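Local coordinates for protein putative xanthine dehydrogenase YAGS fad-binding subunit (Escherichia coli, PDB 5G5G) that probably oxidises aldehydes as the molybdenum-cofactor-binding large subunit of a periplasmic aldehyde oxidase of the xanthine oxidase family, at residues T460-M465 with A492-D497; G448-L453 with S499-A504; S209-D214 with T466-G471. All coordinates share one frame; numbering follows the deposited sequence.

Contact 1 of 3, residues T460-M465 with A492-D497; sequences TVETDM and AVHLGD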
loop_
_atom_site.group_PDB
_atom_site.type_symbol
_atom_site.label_atom_id
_atom_site.label_comp_id
_atom_site.label_asym_id
_atom_site.label_seq_id
_atom_site.Cartn_x
_atom_site.Cartn_y
_atom_site.Cartn_z
ATOM N N THR C 460 -20.054 -12.068 -26.805
ATOM C CA THR C 460 -18.655 -11.684 -26.580
ATOM C C THR C 460 -18.535 -10.155 -26.584
ATOM O O THR C 460 -18.960 -9.529 -27.536
ATOM C CB THR C 460 -17.737 -12.275 -27.663
ATOM O OG1 THR C 460 -17.933 -13.708 -27.712
ATOM C CG2 THR C 460 -16.292 -11.959 -27.375
ATOM N N VAL C 461 -17.986 -9.576 -25.545
ATOM C CA VAL C 461 -17.764 -8.138 -25.461
ATOM C C VAL C 461 -16.256 -7.891 -25.575
ATOM O O VAL C 461 -15.503 -8.539 -24.872
ATOM C CB VAL C 461 -18.242 -7.563 -24.136
ATOM C CG1 VAL C 461 -17.857 -6.101 -23.990
ATOM C CG2 VAL C 461 -19.755 -7.753 -23.995
ATOM N N GLU C 462 -15.860 -6.995 -26.484
ATOM C CA GLU C 462 -14.463 -6.547 -26.580
ATOM C C GLU C 462 -14.393 -5.033 -26.438
ATOM O O GLU C 462 -15.056 -4.311 -27.178
ATOM C CB GLU C 462 -13.864 -6.916 -27.916
ATOM C CG GLU C 462 -13.828 -8.436 -28.159
ATOM C CD GLU C 462 -13.666 -8.852 -29.608
ATOM O OE1 GLU C 462 -14.172 -8.160 -30.528
ATOM O OE2 GLU C 462 -13.089 -9.922 -29.817
ATOM N N THR C 463 -13.538 -4.569 -25.551
ATOM C CA THR C 463 -13.236 -3.140 -25.448
ATOM C C THR C 463 -11.865 -2.961 -24.772
ATOM O O THR C 463 -11.459 -3.797 -23.978
ATOM C CB THR C 463 -14.371 -2.411 -24.700
ATOM O OG1 THR C 463 -14.054 -1.025 -24.575
ATOM C CG2 THR C 463 -14.641 -3.051 -23.307
ATOM N N ASP C 464 -11.164 -1.880 -25.052
ATOM C CA ASP C 464 -9.858 -1.690 -24.415
ATOM C C ASP C 464 -9.938 -1.158 -22.957
ATOM O O ASP C 464 -8.908 -0.870 -22.312
ATOM C CB ASP C 464 -8.944 -0.800 -25.264
ATOM C CG ASP C 464 -9.184 0.702 -25.083
ATOM O OD1 ASP C 464 -10.164 1.117 -24.386
ATOM O OD2 ASP C 464 -8.408 1.502 -25.681
ATOM N N MET C 465 -11.149 -1.012 -22.452
ATOM C CA MET C 465 -11.329 -0.697 -21.033
ATOM C C MET C 465 -10.556 -1.628 -20.124
ATOM O O MET C 465 -10.383 -2.799 -20.449
ATOM C CB MET C 465 -12.814 -0.771 -20.685
ATOM C CG MET C 465 -13.129 -0.404 -19.268
ATOM S SD MET C 465 -12.642 1.293 -18.857
ATOM C CE MET C 465 -13.021 1.254 -17.149
ATOM N N ALA C 492 -18.891 -13.408 -22.428
ATOM C CA ALA C 492 -17.437 -13.357 -22.261
ATOM C C ALA C 492 -17.051 -11.925 -22.458
ATOM O O ALA C 492 -17.608 -11.277 -23.307
ATOM C CB ALA C 492 -16.734 -14.229 -23.310
ATOM N N VAL C 493 -16.086 -11.443 -21.695
ATOM C CA VAL C 493 -15.610 -10.068 -21.798
ATOM C C VAL C 493 -14.080 -10.069 -21.883
ATOM O O VAL C 493 -13.417 -10.625 -21.003
ATOM C CB VAL C 493 -16.042 -9.256 -20.572
ATOM C CG1 VAL C 493 -15.521 -7.821 -20.643
ATOM C CG2 VAL C 493 -17.554 -9.300 -20.364
ATOM N N HIS C 494 -13.580 -9.453 -22.939
ATOM C CA HIS C 494 -12.159 -9.322 -23.218
ATOM C C HIS C 494 -11.819 -7.840 -23.130
ATOM O O HIS C 494 -12.417 -7.019 -23.830
ATOM C CB HIS C 494 -11.862 -9.881 -24.584
ATOM C CG HIS C 494 -12.350 -11.286 -24.743
ATOM N ND1 HIS C 494 -11.956 -12.305 -23.900
ATOM C CD2 HIS C 494 -13.234 -11.839 -25.605
ATOM C CE1 HIS C 494 -12.575 -13.430 -24.252
ATOM N NE2 HIS C 494 -13.347 -13.176 -25.291
ATOM N N LEU C 495 -10.845 -7.542 -22.282
ATOM C CA LEU C 495 -10.453 -6.170 -21.923
ATOM C C LEU C 495 -8.985 -5.878 -22.122
ATOM O O LEU C 495 -8.161 -6.785 -22.297
ATOM C CB LEU C 495 -10.764 -5.909 -20.435
ATOM C CG LEU C 495 -12.209 -5.951 -20.020
ATOM C CD1 LEU C 495 -12.374 -5.488 -18.580
ATOM C CD2 LEU C 495 -13.052 -5.093 -20.902
ATOM N N GLY C 496 -8.684 -4.573 -22.085
ATOM C CA GLY C 496 -7.327 -4.101 -21.907
ATOM C C GLY C 496 -6.375 -4.448 -23.034
ATOM O O GLY C 496 -5.257 -4.852 -22.778
ATOM N N ASP C 497 -6.794 -4.349 -24.259
ATOM C CA ASP C 497 -5.971 -4.677 -25.405
ATOM C C ASP C 497 -6.288 -3.626 -26.465
ATOM O O ASP C 497 -7.476 -3.360 -26.799
ATOM C CB ASP C 497 -6.312 -6.091 -25.855
ATOM C CG ASP C 497 -5.348 -6.654 -26.914
ATOM O OD1 ASP C 497 -4.973 -5.938 -27.896
ATOM O OD2 ASP C 497 -5.104 -7.891 -26.833
HETATM O O HOH W 1 -15.091 -15.186 -26.580
#
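H494 reaches back over its neighbour strand to T460. Its CB starts 3.9 Å from V461 O, and CG, anti to the carbonyl carbon and beside the backbone N (chi1 -54°), is still 4.2 Å from that oxygen. This torsion sends CD2 to the methyl CG2 of T460 at 3.5 Å. The methyl, like CG of E462, comes at the ring edge. At the tip, NE2 of H494 lies 3.0 Å from a water in the ring plane, which also gives a weak bond to T460 OG1. Threonine suits the place, offering a methyl to the ring and a hydroxyl to the water and to E454, its stronger partner.

Beneath these side chains, strands 459-462 and 491-494 run parallel, as the two strands of a beta-alpha-beta unit whose crossover is helix 472-484. V461 N bonds to A492 O at 2.8 Å, H494 N to V461 O, and T463 N to H494 O. On the other face the beta-branched V461 and V493 touch and are covered by A480 and A477 of that helix.

L495 CD2 packs beside T463 CG2 at 3.5 Å, the two side chains pointing the same way, while L495 CB presses to within 3.1 Å of M465 O. G496 N gives that carbonyl a weak bond from the loop after strand 491-494, its positive phi of 65° coming easily without a side chain.

Contact 2 of 3, residues G448-L453 with S499-A504; sequences GARVHL and SFPVSA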
loop_
_atom_site.group_PDB
_atom_site.type_symbol
_atom_site.label_atom_id
_atom_site.label_comp_id
_atom_site.label_asym_id
_atom_site.label_seq_id
_atom_site.Cartn_x
_atom_site.Cartn_y
_atom_site.Cartn_z
ATOM N N GLY C 448 -16.174 3.243 -26.611
ATOM C CA GLY C 448 -16.690 2.276 -27.573
ATOM C C GLY C 448 -16.466 0.827 -27.213
ATOM O O GLY C 448 -15.695 0.508 -26.311
ATOM N N ALA C 449 -17.174 -0.035 -27.933
ATOM C CA ALA C 449 -17.140 -1.459 -27.697
ATOM C C ALA C 449 -17.609 -2.225 -28.911
ATOM O O ALA C 449 -18.318 -1.706 -29.767
ATOM C CB ALA C 449 -18.006 -1.812 -26.487
ATOM N N ARG C 450 -17.164 -3.466 -29.017
ATOM C CA ARG C 450 -17.634 -4.394 -30.034
ATOM C C ARG C 450 -18.317 -5.526 -29.275
ATOM O O ARG C 450 -17.786 -6.016 -28.286
ATOM C CB ARG C 450 -16.427 -4.901 -30.834
ATOM C CG ARG C 450 -16.746 -5.844 -31.951
ATOM C CD ARG C 450 -15.597 -5.941 -32.983
ATOM N NE ARG C 450 -14.284 -6.151 -32.384
ATOM C CZ ARG C 450 -13.184 -5.383 -32.486
ATOM N NH1 ARG C 450 -13.135 -4.236 -33.170
ATOM N NH2 ARG C 450 -12.095 -5.778 -31.878
ATOM N N VAL C 451 -19.533 -5.872 -29.676
ATOM C CA VAL C 451 -20.301 -6.952 -29.034
ATOM C C VAL C 451 -20.752 -7.922 -30.121
ATOM O O VAL C 451 -21.261 -7.507 -31.161
ATOM C CB VAL C 451 -21.512 -6.422 -28.275
ATOM C CG1 VAL C 451 -22.231 -7.555 -27.515
ATOM C CG2 VAL C 451 -21.080 -5.353 -27.297
ATOM N N HIS C 452 -20.528 -9.201 -29.882
ATOM C CA HIS C 452 -20.892 -10.267 -30.841
ATOM C C HIS C 452 -21.917 -11.207 -30.237
ATOM O O HIS C 452 -21.786 -11.591 -29.042
ATOM C CB HIS C 452 -19.740 -11.147 -31.166
ATOM C CG HIS C 452 -18.481 -10.434 -31.512
ATOM N ND1 HIS C 452 -18.114 -10.201 -32.818
ATOM C CD2 HIS C 452 -17.477 -9.965 -30.746
ATOM C CE1 HIS C 452 -16.929 -9.619 -32.843
ATOM N NE2 HIS C 452 -16.515 -9.477 -31.601
ATOM N N LEU C 453 -22.927 -11.562 -31.019
ATOM C CA LEU C 453 -23.804 -12.690 -30.669
ATOM C C LEU C 453 -23.254 -13.869 -31.454
ATOM O O LEU C 453 -23.290 -13.865 -32.707
ATOM C CB LEU C 453 -25.262 -12.435 -31.049
ATOM C CG LEU C 453 -26.247 -13.580 -30.783
ATOM C CD1 LEU C 453 -26.336 -13.871 -29.282
ATOM C CD2 LEU C 453 -27.638 -13.286 -31.325
ATOM N N SER C 499 -5.986 -3.799 -29.514
ATOM C CA SER C 499 -6.679 -4.331 -30.680
ATOM C C SER C 499 -8.228 -4.213 -30.563
ATOM O O SER C 499 -8.924 -4.362 -31.548
ATOM C CB SER C 499 -6.169 -5.725 -31.054
ATOM O OG SER C 499 -6.648 -6.716 -30.192
ATOM N N PHE C 500 -8.743 -3.809 -29.405
ATOM C CA PHE C 500 -10.187 -3.659 -29.211
ATOM C C PHE C 500 -10.582 -2.199 -29.321
ATOM O O PHE C 500 -9.742 -1.317 -29.275
ATOM C CB PHE C 500 -10.556 -4.134 -27.808
ATOM C CG PHE C 500 -10.224 -5.577 -27.520
ATOM C CD1 PHE C 500 -10.152 -6.553 -28.549
ATOM C CD2 PHE C 500 -10.039 -5.965 -26.206
ATOM C CE1 PHE C 500 -9.859 -7.869 -28.257
ATOM C CE2 PHE C 500 -9.739 -7.270 -25.926
ATOM C CZ PHE C 500 -9.650 -8.219 -26.929
ATOM N N PRO C 501 -11.884 -1.912 -29.372
ATOM C CA PRO C 501 -12.259 -0.512 -29.519
ATOM C C PRO C 501 -11.861 0.378 -28.370
ATOM O O PRO C 501 -11.729 -0.091 -27.224
ATOM C CB PRO C 501 -13.803 -0.581 -29.617
ATOM C CG PRO C 501 -14.041 -1.867 -30.315
ATOM C CD PRO C 501 -13.000 -2.806 -29.721
ATOM N N VAL C 502 -11.653 1.647 -28.675
ATOM C CA VAL C 502 -11.210 2.623 -27.683
ATOM C C VAL C 502 -12.313 2.993 -26.675
ATOM O O VAL C 502 -13.381 3.559 -27.039
ATOM C CB VAL C 502 -10.676 3.898 -28.363
ATOM C CG1 VAL C 502 -10.256 4.947 -27.336
ATOM C CG2 VAL C 502 -9.480 3.545 -29.269
ATOM N N SER C 503 -12.071 2.650 -25.419
ATOM C CA SER C 503 -12.867 3.142 -24.291
ATOM C C SER C 503 -12.287 4.407 -23.674
ATOM O O SER C 503 -11.187 4.840 -24.031
ATOM C CB SER C 503 -12.913 2.049 -23.212
ATOM O OG SER C 503 -11.721 2.045 -22.469
ATOM N N ALA C 504 -12.978 4.937 -22.679
ATOM C CA ALA C 504 -12.436 6.068 -21.916
ATOM C C ALA C 504 -11.382 5.669 -20.877
ATOM O O ALA C 504 -10.760 6.547 -20.291
ATOM C CB ALA C 504 -13.535 6.864 -21.241
HETATM O O HOH W 2 -10.720 -2.427 -32.698
#
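R450 leaves the backbone with CG anti to N (chi1 -178°), which carries it toward P501, and a bend at chi3 (48°) then brings its guanidinium against P501 CD. The strand that bears it, 447-453, is an inner strand of a mixed beta-sheet in the molybdopterin-binding region, and the loop after strand 491-494 folds across it here.

P501 CD sits over one face of the guanidinium, offset toward its rim, 3.7 Å from R450 NH1, and the two side chains cross at about a right angle. Proline is apt: its apolar CD and CG, held in a rigid ring, can lie against the arginine while its CB rests 3.8 Å from A449 N. The charge itself is met by salt bridges from R450 NE to E462 and from NH1 to E569, which probably help fix the orientation of the guanidinium.

At the start of the strand segment, G448 N gives its hydrogen to V502 O at 2.8 Å. A CB here would come to about 3.4 Å from V502 O, so glycine lets the loop lie close. At the guanidinium edge, R450 NH2 reaches S499 O in a weak bond of 3.5 Å, and a water in the same plane accepts from NH1 and donates to S499 O at 2.9 Å.

Contact 3 of 3, residues S209-D214 with T466-G471; sequences SNQMID and TDIGTG. With MCN (pterin cytosine dinucleotide), chain Y.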
loop_
_atom_site.group_PDB
_atom_site.type_symbol
_atom_site.label_atom_id
_atom_site.label_comp_id
_atom_site.label_asym_id
_atom_site.label_seq_id
_atom_site.Cartn_x
_atom_site.Cartn_y
_atom_site.Cartn_z
ATOM N N SER C 209 1.213 -2.799 -17.240
ATOM C CA SER C 209 0.296 -2.555 -16.139
ATOM C C SER C 209 -0.103 -1.071 -16.266
ATOM O O SER C 209 0.691 -0.196 -15.962
ATOM C CB SER C 209 0.981 -2.863 -14.788
ATOM O OG SER C 209 0.042 -2.802 -13.722
ATOM N N ASN C 210 -1.269 -0.815 -16.880
ATOM C CA ASN C 210 -1.628 0.536 -17.258
ATOM C C ASN C 210 -3.155 0.672 -17.229
ATOM O O ASN C 210 -3.842 -0.194 -17.739
ATOM C CB ASN C 210 -1.038 0.880 -18.627
ATOM C CG ASN C 210 -1.070 2.370 -18.917
ATOM O OD1 ASN C 210 -2.136 2.955 -19.018
ATOM N ND2 ASN C 210 0.092 3.008 -18.991
ATOM N N GLN C 211 -3.644 1.788 -16.688
ATOM C CA GLN C 211 -5.064 2.067 -16.544
ATOM C C GLN C 211 -5.707 2.550 -17.866
ATOM O O GLN C 211 -6.953 2.508 -17.987
ATOM C CB GLN C 211 -5.271 3.164 -15.493
ATOM C CG GLN C 211 -4.804 2.813 -14.076
ATOM C CD GLN C 211 -4.882 3.923 -13.052
ATOM O OE1 GLN C 211 -3.976 4.127 -12.236
ATOM N NE2 GLN C 211 -5.982 4.676 -13.101
ATOM N N MET C 212 -4.900 3.060 -18.788
ATOM C CA MET C 212 -5.376 3.840 -19.957
ATOM C C MET C 212 -4.692 3.353 -21.212
ATOM O O MET C 212 -3.602 3.803 -21.543
ATOM C CB MET C 212 -5.075 5.320 -19.744
ATOM C CG MET C 212 -5.774 5.976 -18.570
ATOM S SD MET C 212 -7.502 6.235 -19.063
ATOM C CE MET C 212 -8.190 7.108 -17.722
ATOM N N ILE C 213 -5.292 2.361 -21.864
ATOM C CA ILE C 213 -4.641 1.574 -22.916
ATOM C C ILE C 213 -4.346 2.489 -24.079
ATOM O O ILE C 213 -3.236 2.463 -24.629
ATOM C CB ILE C 213 -5.517 0.397 -23.397
ATOM C CG1 ILE C 213 -5.697 -0.669 -22.291
ATOM C CG2 ILE C 213 -4.978 -0.259 -24.680
ATOM C CD1 ILE C 213 -4.404 -1.442 -21.969
ATOM N N ASP C 214 -5.336 3.305 -24.460
ATOM C CA ASP C 214 -5.120 4.130 -25.672
ATOM C C ASP C 214 -4.072 5.225 -25.429
ATOM O O ASP C 214 -3.252 5.492 -26.314
ATOM C CB ASP C 214 -6.424 4.734 -26.178
ATOM C CG ASP C 214 -6.272 5.353 -27.552
ATOM O OD1 ASP C 214 -5.902 4.668 -28.527
ATOM O OD2 ASP C 214 -6.613 6.541 -27.645
ATOM N N THR C 466 -10.064 -1.093 -19.023
ATOM C CA THR C 466 -9.313 -1.870 -18.023
ATOM C C THR C 466 -10.139 -2.181 -16.788
ATOM O O THR C 466 -11.145 -1.465 -16.440
ATOM C CB THR C 466 -8.029 -1.112 -17.619
ATOM O OG1 THR C 466 -8.381 0.238 -17.226
ATOM C CG2 THR C 466 -7.078 -1.089 -18.759
ATOM N N ASP C 467 -9.702 -3.243 -16.122
ATOM C CA ASP C 467 -10.213 -3.643 -14.811
ATOM C C ASP C 467 -9.038 -3.636 -13.914
ATOM O O ASP C 467 -8.184 -4.526 -13.984
ATOM C CB ASP C 467 -10.923 -5.021 -14.829
ATOM C CG ASP C 467 -11.713 -5.287 -13.545
ATOM O OD1 ASP C 467 -11.271 -4.756 -12.475
ATOM O OD2 ASP C 467 -12.762 -5.977 -13.646
ATOM N N ILE C 468 -8.947 -2.604 -13.058
ATOM C CA ILE C 468 -7.753 -2.398 -12.188
ATOM C C ILE C 468 -8.060 -2.898 -10.779
ATOM O O ILE C 468 -7.376 -2.536 -9.823
ATOM C CB ILE C 468 -7.299 -0.943 -12.230
ATOM C CG1 ILE C 468 -8.417 0.010 -11.683
ATOM C CG2 ILE C 468 -6.943 -0.528 -13.655
ATOM C CD1 ILE C 468 -8.072 1.465 -11.690
ATOM N N GLY C 469 -9.088 -3.750 -10.671
ATOM C CA GLY C 469 -9.689 -4.195 -9.410
ATOM C C GLY C 469 -11.039 -3.507 -9.159
ATOM O O GLY C 469 -11.726 -3.796 -8.156
ATOM N N THR C 470 -11.431 -2.644 -10.093
ATOM C CA THR C 470 -12.705 -1.931 -9.980
ATOM C C THR C 470 -13.931 -2.838 -10.147
ATOM O O THR C 470 -14.930 -2.671 -9.448
ATOM C CB THR C 470 -12.695 -0.792 -10.994
ATOM O OG1 THR C 470 -12.067 -1.337 -12.173
ATOM C CG2 THR C 470 -11.911 0.412 -10.494
ATOM N N GLY C 471 -13.844 -3.822 -11.039
ATOM C CA GLY C 471 -15.004 -4.652 -11.457
ATOM C C GLY C 471 -15.508 -4.501 -12.868
ATOM O O GLY C 471 -16.519 -5.079 -13.219
HETATM N N1 MCN Y . -19.533 0.956 -9.823
HETATM C C2 MCN Y . -20.859 0.330 -9.791
HETATM N N3 MCN Y . -21.803 1.475 -10.156
HETATM C C4 MCN Y . -21.627 2.774 -10.335
HETATM C C5 MCN Y . -20.172 3.140 -10.435
HETATM C C6 MCN Y . -19.258 2.271 -10.118
HETATM O O2 MCN Y . -21.157 -0.728 -9.593
HETATM N N4 MCN Y . -22.507 3.692 -10.521
HETATM C "C1'" MCN Y . -18.513 0.056 -9.307
HETATM C C2D MCN Y . -18.115 -1.042 -10.363
HETATM O "O2'" MCN Y . -17.626 -2.199 -9.689
HETATM C "C3'" MCN Y . -17.061 -0.318 -11.033
HETATM C C4D MCN Y . -16.172 0.506 -9.996
HETATM O O4D MCN Y . -17.309 0.788 -9.046
HETATM O "O3'" MCN Y . -16.090 -1.078 -11.840
HETATM C "C5'" MCN Y . -15.551 1.745 -10.273
HETATM O "O5'" MCN Y . -16.186 2.484 -11.289
HETATM P PA MCN Y . -15.863 3.995 -11.415
HETATM O O1A MCN Y . -16.411 4.448 -12.767
HETATM O O2A MCN Y . -16.230 4.708 -10.161
HETATM O O3A MCN Y . -14.181 4.040 -11.503
HETATM P PB MCN Y . -13.366 3.799 -12.836
HETATM O O1B MCN Y . -13.195 5.061 -13.564
HETATM O O2B MCN Y . -13.913 2.607 -13.550
HETATM O O3B MCN Y . -12.028 3.296 -12.179
HETATM C C10 MCN Y . -11.020 4.297 -11.727
HETATM C "C9'" MCN Y . -11.022 4.530 -10.258
HETATM C "C8'" MCN Y . -9.975 5.742 -9.981
HETATM S "S8'" MCN Y . -9.965 7.105 -10.955
HETATM C "C7'" MCN Y . -9.091 5.494 -9.146
HETATM S "S7'" MCN Y . -7.733 6.619 -8.850
HETATM C "C6'" MCN Y . -9.194 4.335 -8.108
HETATM C C7 MCN Y . -10.668 3.733 -8.294
HETATM O "O9'" MCN Y . -10.930 3.380 -9.591
HETATM N "N5'" MCN Y . -8.187 3.287 -8.664
HETATM C C4A MCN Y . -8.280 1.879 -8.162
HETATM N "N8'" MCN Y . -10.715 2.477 -7.516
HETATM C C4B MCN Y . -9.721 1.571 -7.625
HETATM N "N1'" MCN Y . -9.881 0.332 -7.003
HETATM C "C2'" MCN Y . -9.030 -0.750 -7.251
HETATM N "N2'" MCN Y . -9.155 -1.854 -6.689
HETATM N "N3'" MCN Y . -7.793 -0.400 -7.719
HETATM C "C4'" MCN Y . -7.365 0.746 -8.368
HETATM O "O4'" MCN Y . -6.293 1.115 -8.885
#
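The hydroxyl OG1 of T466 gives its hydrogen to Q211 O at 2.8 Å, approaching from above the carbonyl plane, 38° out of it, and is also hydrogen-bonded to S506 OG. The side chain gets there with OG1 set between its own backbone N and carbonyl carbon (chi1 52°), a rotation that swings the methyl CG2 against N210 O and, at 3.8 Å, against CG1 of I213. Threonine thus serves a buried carbonyl and an apolar neighbour at once. A valine in place of T466 could fill similar space but would probably leave Q211 O without its hydroxyl mate at this joint.

The side chain of Q211 runs the other way, extended beyond CG, and its CG meets CG2 of I468 at 4.0 Å, the two side chains crossing at a slant. Both ends of its amide are occupied, which fixes its rotation: OE1 accepts from the backbone N of G243 and of K245, while NE2 bonds to S506 O and to an oxygen of the dioxothiomolybdenum ion.

The other branch of I468 faces the cofactor, with CD1 3.3 Å from O4' of the pterin. Around it the loop is shaped by D467, whose OD1 accepts from G469 N at 3.0 Å, an Asx turn, and from G471 N at 3.1 Å. Glycine suits both positions: a CB on G469 would lie only 2.6 Å from N2' of the cofactor, one on G471 would crowd O2', and at their positive phi either would also press on the preceding carbonyl O. T470 O accepts from that ribose hydroxyl O2' at 2.7 Å. Such an arrangement, a glutamine beside the molybdenum and a loop with two glycines against the pterin dinucleotide, is consistent with the active site of the xanthine oxidase family.

In the fold
Contacts 1 and 2 share one sheet, in which strands 447-453 and 459-462 are neighbours, and their centres lie about 6 Å apart. D464 OD1 probably hydrogen-bonds to S503 OG at 2.6 Å, tying the turn after strand 459-462 to the loop of contact 2. Contact 3, its centre about 11 Å from that of contact 1 and 15 Å from that of contact 2, continues directly from M465 toward the cofactor. I213 CG1 lies 3.2 Å from D464 O of contact 1, and M212 SD 3.5 Å from A504 O of contact 2. The nearest atoms of the dioxothiomolybdenum group lie about 3 Å from the Q211 side chain and about 13 Å from that of S503, while M465 in contact 1 touches the pterin dinucleotide.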